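PDB 3V7B: DUF2020 domain-containing protein from Corynebacterium diphtheriae, which is of unknown function but belongs to the DUF2020 family, which is grouped with the Mog1p and PsbP proteins. Local coordinates for residues A[37-42]-A[138-143]; A[62-67]-A[129-134]; A[114-119]-A[125-130]. One frame throughout, in Å; residues are numbered along the deposited sequence. Where two conformers were deposited one is given.

Contact 1: A[37-42]-A[138-143]; sequences ADTNGQ and AELMAK
The end of helix 33-40 and the early turns of helix 135-149 pack side by side through T39 and N40 on one part and L140 and M141 on the other. T39 supplies its methyl: CG2 lies 3.9 Å from L140 CD1 and 4.0 Å from L140 CB, so one small carbon meets the flank of the leucine. A chi1 of -55°, measured to OG1, sets OG1 beside the backbone N and CG2 anti to it; the methyl faces the neighbouring helix while OG1 turns back to the W35 carbonyl. Threonine suits this seam because its hydroxyl is satisfied within its own helix and its methyl remains for apolar packing. The two helices rest on the same face of the antiparallel sheet, and M141 fills the angle between them and the strands. This selenomethionine runs straight out from its helix and then bends at its last torsion (chi3 -76°), which places CE 4.1 Å from N40 CG; the two side chains cross obliquely. Its CG also comes to 4.3 Å from T39 CG2. A long, flexible, unbranched side chain can reach across, and M141 further touches W35 and V36 of helix 33-40 and V128 and S130 of strand 124-130. The outer part of the contact, at L140, is solvent-exposed, whereas M141 and N40 are buried. Helix 33-40 ends at N40; G41, the next residue, has a positive phi (112°) that suits glycine, and G41 N still bonds to A37 O. The carbonyl of N40 receives a hydrogen bond from K137, a polar tie between the two helices beside the apolar seam.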
# COMPACT_ATOMS: atom_id res chain seq x y z
N ALA A 37 3.10 -8.42 -10.70
CA ALA A 37 4.47 -8.79 -11.17
C ALA A 37 4.84 -7.98 -12.39
O ALA A 37 5.95 -7.40 -12.47
CB ALA A 37 4.63 -10.29 -11.39
N ASP A 38 3.89 -7.84 -13.33
CA ASP A 38 4.16 -7.05 -14.56
C ASP A 38 4.34 -5.57 -14.30
O ASP A 38 5.22 -4.95 -14.87
CB ASP A 38 3.04 -7.29 -15.59
CG ASP A 38 3.17 -8.66 -16.25
OD1 ASP A 38 4.31 -9.13 -16.42
OD2 ASP A 38 2.15 -9.30 -16.60
N THR A 39 3.48 -5.00 -13.48
CA THR A 39 3.50 -3.55 -13.11
C THR A 39 4.74 -3.18 -12.32
O THR A 39 5.49 -2.26 -12.71
CB THR A 39 2.27 -3.16 -12.28
OG1 THR A 39 1.10 -3.53 -13.02
CG2 THR A 39 2.27 -1.58 -12.00
N ASN A 40 5.00 -3.95 -11.26
CA ASN A 40 6.19 -3.69 -10.38
C ASN A 40 7.50 -4.16 -11.06
O ASN A 40 8.49 -3.47 -11.01
CB ASN A 40 6.03 -4.27 -9.01
CG ASN A 40 6.89 -3.57 -7.97
OD1 ASN A 40 7.70 -4.19 -7.29
ND2 ASN A 40 6.64 -2.32 -7.78
N GLY A 41 7.49 -5.31 -11.71
CA GLY A 41 8.60 -5.65 -12.58
C GLY A 41 9.48 -6.80 -12.16
O GLY A 41 10.46 -7.09 -12.86
N GLN A 42 9.12 -7.49 -11.09
CA GLN A 42 9.90 -8.63 -10.63
C GLN A 42 9.04 -9.85 -10.52
O GLN A 42 7.86 -9.77 -10.13
CB GLN A 42 10.53 -8.36 -9.27
CG GLN A 42 11.49 -7.19 -9.27
CD GLN A 42 12.15 -6.97 -7.89
OE1 GLN A 42 11.55 -7.22 -6.85
NE2 GLN A 42 13.41 -6.57 -7.92
N ALA A 138 3.91 2.41 -7.90
CA ALA A 138 3.17 2.50 -6.66
C ALA A 138 1.84 3.21 -6.91
O ALA A 138 0.76 2.81 -6.40
CB ALA A 138 4.00 3.26 -5.61
N GLU A 139 1.88 4.24 -7.72
CA GLU A 139 0.65 4.99 -8.07
C GLU A 139 -0.35 4.11 -8.80
O GLU A 139 -1.51 4.14 -8.52
CB GLU A 139 1.01 6.19 -8.90
CG GLU A 139 -0.19 6.96 -9.39
CD GLU A 139 0.24 8.26 -10.08
OE1 GLU A 139 1.29 8.84 -9.72
OE2 GLU A 139 -0.51 8.68 -10.96
N LEU A 140 0.11 3.31 -9.74
CA LEU A 140 -0.77 2.40 -10.52
C LEU A 140 -1.41 1.35 -9.66
O LEU A 140 -2.60 1.07 -9.78
CB LEU A 140 0.01 1.72 -11.64
CG LEU A 140 0.48 2.58 -12.82
CD1 LEU A 140 1.50 1.83 -13.72
CD2 LEU A 140 -0.75 3.04 -13.61
N MSE A 141 -0.60 0.81 -8.75
CA MSE A 141 -1.11 -0.14 -7.79
C MSE A 141 -2.15 0.47 -6.84
O MSE A 141 -3.15 -0.15 -6.55
CB MSE A 141 0.09 -0.82 -7.06
CG MSE A 141 0.86 -1.75 -7.94
SE MSE A 141 2.26 -2.76 -7.00
CE MSE A 141 3.62 -1.39 -6.79
N ALA A 142 -1.87 1.66 -6.31
CA ALA A 142 -2.85 2.31 -5.42
C ALA A 142 -4.14 2.56 -6.13
O ALA A 142 -5.23 2.30 -5.58
CB ALA A 142 -2.32 3.60 -4.86
N LYS A 143 -4.08 3.12 -7.32
CA LYS A 143 -5.27 3.38 -8.12
C LYS A 143 -6.08 2.13 -8.41
O LYS A 143 -7.29 2.14 -8.31
CB LYS A 143 -4.88 4.09 -9.41
CG LYS A 143 -4.40 5.50 -9.14
CD LYS A 143 -3.97 6.20 -10.45
CE LYS A 143 -5.16 6.87 -11.11
NZ LYS A 143 -5.62 6.10 -12.29

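Contact 2: A[62-67]-A[129-134]; sequences SYPEAP and WSNQQQ. With EDO (1,2-ethanediol), chain C.
N131 turns its side chain toward the 62-67 loop, bringing its CB to 3.7 Å from P67 O and its ND2 to 4.3 Å from P64 CG. It stands just beyond strand 124-130, inside an ST turn: S130 OG accepts a bond from Q132 N at 2.8 Å, which folds the chain as it leaves the sheet. The facing loop joins strands 57-61 and 69-75; P64 offers the asparagine the CG of its ring, and P67 its carbonyl oxygen. CG of N131 sits between its own backbone N and carbonyl carbon (chi1 72°), which swings the carboxamide toward P64. Both ends of that amide are used. ND2 donates to a water at 3.2 Å, and this water in turn donates to A66 O at 2.7 Å, bridging the loop and the turn; ND2 also bonds to OE1 of Q42, in the chain following helix 33-40. OD1 receives NE2 of Q132, which approaches from above the carbonyl plane, 39° out of it. Asparagine fits because a short side chain with one donor and one acceptor end can serve the loop through a water, and its own turn directly. Two prolines stiffen the loop, and without N-H groups they have no amide donor to satisfy at this partly exposed surface.

A molecule of 1,2-ethanediol, probably from the crystallisation liquor, lies between the P67 ring and CB of W129, and T70 OG1 also bonds to it. Its O2 lies 3.7 Å from W129 CB, while its other hydroxyl, O1, donates to P67 O at 2.6 Å.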
# COMPACT_ATOMS: atom_id res chain seq x y z
N SER A 62 9.36 -10.96 -4.18
CA SER A 62 10.21 -11.58 -5.20
C SER A 62 11.43 -12.16 -4.50
O SER A 62 11.36 -12.51 -3.33
CB SER A 62 10.65 -10.56 -6.23
OG SER A 62 11.22 -11.20 -7.39
N TYR A 63 12.57 -12.23 -5.18
CA TYR A 63 13.71 -12.88 -4.57
C TYR A 63 14.33 -12.13 -3.34
O TYR A 63 14.85 -12.78 -2.43
CB TYR A 63 14.79 -13.18 -5.63
CG TYR A 63 15.38 -11.94 -6.28
CD1 TYR A 63 16.50 -11.28 -5.70
CD2 TYR A 63 14.85 -11.43 -7.46
CE1 TYR A 63 17.05 -10.13 -6.29
CE2 TYR A 63 15.40 -10.29 -8.05
CZ TYR A 63 16.49 -9.66 -7.45
OH TYR A 63 17.00 -8.52 -8.01
N PRO A 64 14.29 -10.79 -3.30
CA PRO A 64 14.86 -10.17 -2.08
C PRO A 64 14.15 -10.53 -0.79
O PRO A 64 12.98 -10.98 -0.77
CB PRO A 64 14.71 -8.66 -2.34
CG PRO A 64 14.61 -8.54 -3.80
CD PRO A 64 13.88 -9.78 -4.28
N GLU A 65 14.81 -10.32 0.34
CA GLU A 65 14.15 -10.50 1.63
C GLU A 65 12.97 -9.50 1.82
O GLU A 65 11.80 -9.89 2.21
CB GLU A 65 15.22 -10.33 2.73
CG GLU A 65 16.36 -11.34 2.64
CD GLU A 65 16.05 -12.64 3.36
OE1 GLU A 65 14.89 -13.11 3.26
OE2 GLU A 65 16.96 -13.20 4.01
N ALA A 66 13.24 -8.23 1.55
CA ALA A 66 12.24 -7.17 1.63
C ALA A 66 11.19 -7.36 0.49
O ALA A 66 11.53 -7.64 -0.64
CB ALA A 66 12.93 -5.80 1.50
N PRO A 67 9.92 -7.16 0.80
CA PRO A 67 8.93 -7.37 -0.26
C PRO A 67 9.14 -6.49 -1.50
O PRO A 67 9.73 -5.39 -1.40
CB PRO A 67 7.59 -7.06 0.42
CG PRO A 67 7.90 -6.63 1.79
CD PRO A 67 9.32 -6.88 2.12
N TRP A 129 3.89 0.80 -1.03
CA TRP A 129 5.32 0.90 -1.09
C TRP A 129 5.76 -0.08 -2.19
O TRP A 129 5.19 -1.17 -2.33
CB TRP A 129 5.91 0.44 0.23
CG TRP A 129 5.71 1.36 1.38
CD1 TRP A 129 6.45 2.45 1.73
CD2 TRP A 129 4.71 1.22 2.41
NE1 TRP A 129 6.02 2.99 2.91
CE2 TRP A 129 4.95 2.30 3.36
CE3 TRP A 129 3.68 0.30 2.66
CZ2 TRP A 129 4.21 2.43 4.50
CZ3 TRP A 129 2.90 0.47 3.79
CH2 TRP A 129 3.13 1.48 4.69
N SER A 130 6.76 0.32 -2.94
CA SER A 130 7.40 -0.54 -3.93
C SER A 130 8.90 -0.53 -3.71
O SER A 130 9.46 0.47 -3.30
CB SER A 130 7.13 -0.04 -5.34
OG SER A 130 8.02 -0.63 -6.29
N ASN A 131 9.55 -1.63 -4.06
CA ASN A 131 11.03 -1.71 -3.98
C ASN A 131 11.68 -1.07 -5.19
O ASN A 131 12.90 -1.07 -5.29
CB ASN A 131 11.54 -3.16 -3.75
CG ASN A 131 11.39 -4.05 -4.97
OD1 ASN A 131 10.77 -3.68 -5.96
ND2 ASN A 131 12.00 -5.26 -4.91
N GLN A 132 10.85 -0.57 -6.13
CA GLN A 132 11.32 0.03 -7.38
C GLN A 132 11.50 1.54 -7.25
O GLN A 132 10.94 2.15 -6.36
CB GLN A 132 10.30 -0.26 -8.50
CG GLN A 132 10.07 -1.75 -8.65
CD GLN A 132 11.26 -2.48 -9.23
OE1 GLN A 132 11.83 -2.06 -10.22
NE2 GLN A 132 11.63 -3.60 -8.63
N GLN A 133 12.24 2.13 -8.17
CA GLN A 133 12.57 3.53 -8.06
C GLN A 133 11.51 4.45 -8.63
O GLN A 133 11.53 5.64 -8.33
CB GLN A 133 13.87 3.79 -8.77
CG GLN A 133 14.99 2.99 -8.15
CD GLN A 133 16.34 3.55 -8.55
OE1 GLN A 133 16.52 4.78 -8.60
NE2 GLN A 133 17.29 2.66 -8.82
N GLN A 134 10.57 3.88 -9.37
CA GLN A 134 9.52 4.66 -10.07
C GLN A 134 8.26 4.74 -9.30
O GLN A 134 7.59 3.74 -9.21
CB GLN A 134 9.18 4.01 -11.39
CG GLN A 134 10.38 3.83 -12.31
CD GLN A 134 11.34 2.66 -11.94
OE1 GLN A 134 10.94 1.61 -11.43
NE2 GLN A 134 12.65 2.89 -12.20
C1 EDO C . 9.57 -2.40 -0.06
O1 EDO C . 10.08 -3.61 0.53
C2 EDO C . 8.07 -2.58 -0.36
O2 EDO C . 7.22 -2.94 0.76
O HOH W 1 13.01 -5.71 -1.88

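Contact 3: A[114-119]-A[125-130]; sequences GAVYAV and AVVVWS
The carbonyl oxygen of Y117 takes the shortest bond of this beta hairpin, from V128 N at 2.8 Å, and also meets V127 CA at 3.3 Å in a CA-H...O contact. Y117 N bonds back to V128 O, and the two bonds close a ring, as in any hydrogen-bonded antiparallel pair. A115 with S130 and V119 with V126 repeat it, giving six backbone bonds, and the strands run antiparallel at 171°. V116 with W129 and A118 with V127 are the non-hydrogen-bonded pairs between them.

The V116 and W129 side chains leave the sheet together and run alongside each other. CG2 of V116, anti to its backbone N, stands over the indole five-membered ring, 4.0 Å from its centroid and 29° off the normal, a CH-pi contact. V127 CG1 covers the same face further out, toward the rim, and also touches V116 CG2 at 4.1 Å. On this side A118 CB packs at 3.9 Å against V127 CG2; the small alanine and the valine face A89 of helix 79-89. On the other side, Y117 and V126 meet helix 135-149, and the phenol oxygen bonds to the E100 carbonyl. G114, at phi 128°, brings its CA to 3.3 Å from S130 O, a closeness that suits a residue lacking a side chain.

Beta-branched valines and small alanines, here largely buried, give both faces an apolar surface on which helices can pack, while the inward-facing N-H and C=O groups of the three hydrogen-bonded pairs satisfy each other and others bond to the flanking strands.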
# COMPACT_ATOMS: atom_id res chain seq x y z
N GLY A 114 13.45 2.81 -3.04
CA GLY A 114 12.08 2.41 -3.31
C GLY A 114 11.14 3.59 -3.50
O GLY A 114 11.57 4.75 -3.62
N ALA A 115 9.82 3.30 -3.49
CA ALA A 115 8.86 4.30 -3.85
C ALA A 115 7.73 4.18 -2.86
O ALA A 115 7.50 3.11 -2.36
CB ALA A 115 8.35 4.09 -5.28
N VAL A 116 6.97 5.25 -2.73
CA VAL A 116 5.74 5.25 -1.93
C VAL A 116 4.66 6.09 -2.61
O VAL A 116 4.93 7.04 -3.35
CB VAL A 116 6.01 5.79 -0.49
CG1 VAL A 116 6.46 7.28 -0.55
CG2 VAL A 116 4.81 5.48 0.48
N TYR A 117 3.41 5.72 -2.35
CA TYR A 117 2.31 6.46 -2.83
C TYR A 117 1.25 6.31 -1.76
O TYR A 117 0.79 5.17 -1.43
CB TYR A 117 1.80 5.95 -4.21
CG TYR A 117 0.69 6.83 -4.83
CD1 TYR A 117 1.01 7.82 -5.79
CD2 TYR A 117 -0.66 6.65 -4.51
CE1 TYR A 117 0.05 8.61 -6.36
CE2 TYR A 117 -1.64 7.45 -5.08
CZ TYR A 117 -1.27 8.43 -6.03
OH TYR A 117 -2.18 9.25 -6.65
N ALA A 118 0.90 7.43 -1.16
CA ALA A 118 0.02 7.45 0.02
C ALA A 118 -1.02 8.53 -0.06
O ALA A 118 -0.72 9.71 -0.20
CB ALA A 118 0.84 7.59 1.30
N VAL A 119 -2.29 8.13 -0.02
CA VAL A 119 -3.37 9.06 -0.16
C VAL A 119 -4.50 8.76 0.79
O VAL A 119 -4.65 7.65 1.25
CB VAL A 119 -3.98 9.12 -1.57
CG1 VAL A 119 -2.96 9.79 -2.59
CG2 VAL A 119 -4.42 7.67 -2.01
N ALA A 125 -7.35 5.57 4.37
CA ALA A 125 -6.02 5.79 3.78
C ALA A 125 -5.56 4.55 2.98
O ALA A 125 -5.85 3.44 3.36
CB ALA A 125 -4.99 6.20 4.85
N VAL A 126 -4.88 4.78 1.86
CA VAL A 126 -4.32 3.75 1.01
C VAL A 126 -2.82 4.07 0.82
O VAL A 126 -2.47 5.16 0.32
CB VAL A 126 -5.06 3.67 -0.36
CG1 VAL A 126 -4.36 2.71 -1.34
CG2 VAL A 126 -6.54 3.28 -0.19
N VAL A 127 -1.94 3.16 1.21
CA VAL A 127 -0.49 3.36 1.06
C VAL A 127 0.09 2.17 0.26
O VAL A 127 -0.20 1.01 0.55
CB VAL A 127 0.23 3.41 2.45
CG1 VAL A 127 1.74 3.57 2.33
CG2 VAL A 127 -0.38 4.49 3.39
N VAL A 128 0.97 2.45 -0.68
CA VAL A 128 1.61 1.42 -1.41
C VAL A 128 3.07 1.79 -1.38
O VAL A 128 3.40 2.96 -1.62
CB VAL A 128 1.11 1.35 -2.88
CG1 VAL A 128 1.91 0.39 -3.72
CG2 VAL A 128 -0.37 0.95 -2.99
N TRP A 129 3.89 0.80 -1.03
CA TRP A 129 5.32 0.90 -1.09
C TRP A 129 5.76 -0.08 -2.19
O TRP A 129 5.19 -1.17 -2.33
CB TRP A 129 5.91 0.44 0.23
CG TRP A 129 5.71 1.36 1.38
CD1 TRP A 129 6.45 2.45 1.73
CD2 TRP A 129 4.71 1.22 2.41
NE1 TRP A 129 6.02 2.99 2.91
CE2 TRP A 129 4.95 2.30 3.36
CE3 TRP A 129 3.68 0.30 2.66
CZ2 TRP A 129 4.21 2.43 4.50
CZ3 TRP A 129 2.90 0.47 3.79
CH2 TRP A 129 3.13 1.48 4.69
N SER A 130 6.76 0.32 -2.94
CA SER A 130 7.40 -0.54 -3.93
C SER A 130 8.90 -0.53 -3.71
O SER A 130 9.46 0.47 -3.30
CB SER A 130 7.13 -0.04 -5.34
OG SER A 130 8.02 -0.63 -6.29

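Strand 124-130 ties the three contacts together. It forms half of the hairpin in contact 3, its last two residues, W129 and S130, open the second segment of contact 2, and the helix that follows it enters contact 1. That helix lies on the hairpin: E139 CG is 3.5 Å from Y117 CE1, and A142 CB is 3.5 Å from Y117 CD2. Contacts 1 and 2, with centres about 11 Å apart, pack together where N40 O lies 3.3 Å from Q132 CG. Contacts 2 and 3 are about 12 Å apart between centres and meet at Q132 O and A115 CB, 3.4 Å apart. The ethanediol lies beside W129, a residue those two contacts share.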